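Local coordinates for protein cellulase (Uncultured bacterium, PDB 6XSO) that probably hydrolyses internal beta-1,4 linkages in cellulose and related plant cell-wall glucans and xylans, as a broad-specificity endoglucanase of glycoside hydrolase family 5, at residues Y321-K325 / N364-L368. Numbering follows the deposited sequence.
Sequences YDARK and NQADL. With LMR ((2S)-2-hydroxybutanedioic acid), chain C.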
loop_
_atom_site.group_PDB
_atom_site.type_symbol
_atom_site.label_atom_id
_atom_site.label_comp_id
_atom_site.label_asym_id
_atom_site.label_seq_id
_atom_site.Cartn_x
_atom_site.Cartn_y
_atom_site.Cartn_z
ATOM N N TYR A 321 16.625 -12.870 6.129
ATOM C CA TYR A 321 17.814 -12.017 6.096
ATOM C C TYR A 321 18.925 -12.572 6.983
ATOM O O TYR A 321 20.116 -12.503 6.634
ATOM C CB TYR A 321 17.385 -10.606 6.530
ATOM C CG TYR A 321 18.495 -9.614 6.620
ATOM C CD1 TYR A 321 18.965 -8.967 5.484
ATOM C CD2 TYR A 321 19.088 -9.316 7.841
ATOM C CE1 TYR A 321 19.994 -8.050 5.564
ATOM C CE2 TYR A 321 20.119 -8.398 7.927
ATOM C CZ TYR A 321 20.562 -7.764 6.781
ATOM O OH TYR A 321 21.578 -6.843 6.855
ATOM N N ASP A 322 18.560 -13.134 8.134
ATOM C CA ASP A 322 19.533 -13.725 9.035
ATOM C C ASP A 322 19.902 -15.146 8.623
ATOM O O ASP A 322 21.082 -15.515 8.645
ATOM C CB ASP A 322 18.977 -13.732 10.462
ATOM C CG ASP A 322 19.036 -12.362 11.123
ATOM O OD1 ASP A 322 19.864 -11.523 10.706
ATOM O OD2 ASP A 322 18.253 -12.127 12.067
ATOM N N ALA A 323 18.916 -15.946 8.223
ATOM C CA ALA A 323 19.146 -17.374 8.068
ATOM C C ALA A 323 19.651 -17.781 6.692
ATOM O O ALA A 323 20.314 -18.821 6.583
ATOM C CB ALA A 323 17.859 -18.155 8.339
ATOM N N ARG A 324 19.311 -17.036 5.644
ATOM C CA ARG A 324 19.637 -17.411 4.265
ATOM C C ARG A 324 19.785 -16.133 3.443
ATOM O O ARG A 324 19.052 -15.878 2.481
ATOM C CB ARG A 324 18.593 -18.377 3.705
ATOM C CG ARG A 324 17.125 -17.959 3.862
ATOM C CD ARG A 324 16.118 -19.092 3.561
ATOM N NE ARG A 324 16.381 -20.250 4.402
ATOM C CZ ARG A 324 15.976 -20.383 5.662
ATOM N NH1 ARG A 324 15.250 -19.426 6.239
ATOM N NH2 ARG A 324 16.320 -21.462 6.358
ATOM N N LYS A 325 20.740 -15.294 3.857
ATOM C CA LYS A 325 20.839 -13.945 3.317
ATOM C C LYS A 325 21.142 -13.954 1.829
ATOM O O LYS A 325 20.517 -13.211 1.057
ATOM C CB LYS A 325 21.901 -13.153 4.076
ATOM C CG LYS A 325 22.053 -11.704 3.586
ATOM C CD LYS A 325 23.162 -10.981 4.324
ATOM C CE LYS A 325 22.772 -10.635 5.762
ATOM N NZ LYS A 325 23.690 -9.578 6.325
ATOM N N ASN A 364 20.255 0.231 8.992
ATOM C CA ASN A 364 20.670 -0.945 9.745
ATOM C C ASN A 364 20.670 -2.211 8.897
ATOM O O ASN A 364 21.230 -3.229 9.325
ATOM C CB ASN A 364 19.808 -1.123 10.997
ATOM C CG ASN A 364 18.354 -1.352 10.672
ATOM O OD1 ASN A 364 17.690 -0.470 10.146
ATOM N ND2 ASN A 364 17.849 -2.550 10.981
ATOM N N GLN A 365 20.112 -2.163 7.691
ATOM C CA GLN A 365 20.304 -3.216 6.688
ATOM C C GLN A 365 20.849 -2.566 5.414
ATOM O O GLN A 365 20.198 -2.573 4.361
ATOM C CB GLN A 365 19.025 -4.006 6.450
ATOM C CG GLN A 365 18.411 -4.580 7.733
ATOM C CD GLN A 365 17.130 -5.348 7.474
ATOM O OE1 GLN A 365 16.301 -4.941 6.655
ATOM N NE2 GLN A 365 16.979 -6.488 8.144
ATOM N N ALA A 366 22.063 -2.021 5.511
ATOM C CA ALA A 366 22.648 -1.321 4.371
ATOM C C ALA A 366 22.825 -2.250 3.187
ATOM O O ALA A 366 22.587 -1.853 2.039
ATOM C CB ALA A 366 23.992 -0.704 4.747
ATOM N N ASP A 367 23.239 -3.493 3.443
ATOM C CA ASP A 367 23.451 -4.436 2.351
ATOM C C ASP A 367 22.158 -4.693 1.574
ATOM O O ASP A 367 22.165 -4.687 0.335
ATOM C CB ASP A 367 24.116 -5.722 2.862
ATOM C CG ASP A 367 23.406 -6.357 4.050
ATOM O OD1 ASP A 367 22.389 -5.850 4.571
ATOM O OD2 ASP A 367 23.904 -7.429 4.464
ATOM N N LEU A 368 21.038 -4.872 2.278
ATOM C CA LEU A 368 19.768 -5.122 1.604
ATOM C C LEU A 368 19.268 -3.890 0.860
ATOM O O LEU A 368 18.767 -4.004 -0.266
ATOM C CB LEU A 368 18.743 -5.594 2.626
ATOM C CG LEU A 368 17.352 -5.863 2.050
ATOM C CD1 LEU A 368 17.303 -6.881 0.958
ATOM C CD2 LEU A 368 16.439 -6.304 3.190
HETATM C C1 LMR C . 19.135 -22.111 1.829
HETATM O O1A LMR C . 18.938 -21.957 3.079
HETATM O O1B LMR C . 18.398 -22.858 1.139
HETATM C C2 LMR C . 20.284 -21.376 1.133
HETATM O O2 LMR C . 21.032 -20.824 2.176
HETATM C C3 LMR C . 21.125 -22.287 0.261
HETATM C C4 LMR C . 22.361 -21.509 -0.202
HETATM O O4A LMR C . 23.368 -22.139 -0.627
HETATM O O4B LMR C . 22.397 -20.245 -0.166
#
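Tyr321 and Lys325 share the carboxylate of Asp367, one on each oxygen. Tyr321 OH donates to Asp367 OD1 over 2.6 Å, and Lys325 NZ forms a salt bridge with Asp367 OD2 at 2.9 Å; each oxygen of Asp367 accepts through its syn lone pair, the one on the side of the other oxygen. OD1 lies at the edge of the phenol ring, in its plane, while ring and carboxylate planes stand 85° apart. With CG lodged between its own backbone N and carbonyl carbon (chi1 52°), Asp367 also brings OD1 to 2.8 Å from the backbone N of Leu368, a weak bond. The lysine ammonium next to this carboxylate would be expected to favour its charged form.

In the family's eight-stranded beta/alpha barrel, Tyr321 comes from the short helix 320-323, which follows the seventh strand, and Asp367 lies in the first turn of the C-terminal helix 366-377, which follows the eighth. The contact therefore ties neighbouring elements at the barrel's surface.

The Tyr321 ring has a neighbour over each face. Lys325 CE lies 3.7 Å above one face of the Tyr321 ring. Gln365 NE2 lies 3.5 Å above the opposite face, and both are offset toward the rim. The Gln365 amide is tilted 39° from the ring, and its OE1 accepts from Leu352 N. Leu368 CB adds an apolar touch at 4.0 Å from Tyr321 CE1. Replacing Tyr321 with a phenylalanine would probably leave Asp367 OD1 without its hydroxyl donor. Beyond the interface, Arg324 NE bonds weakly to O1A of the bound malate, and Arg324 NH1 forms a salt bridge with Asp320.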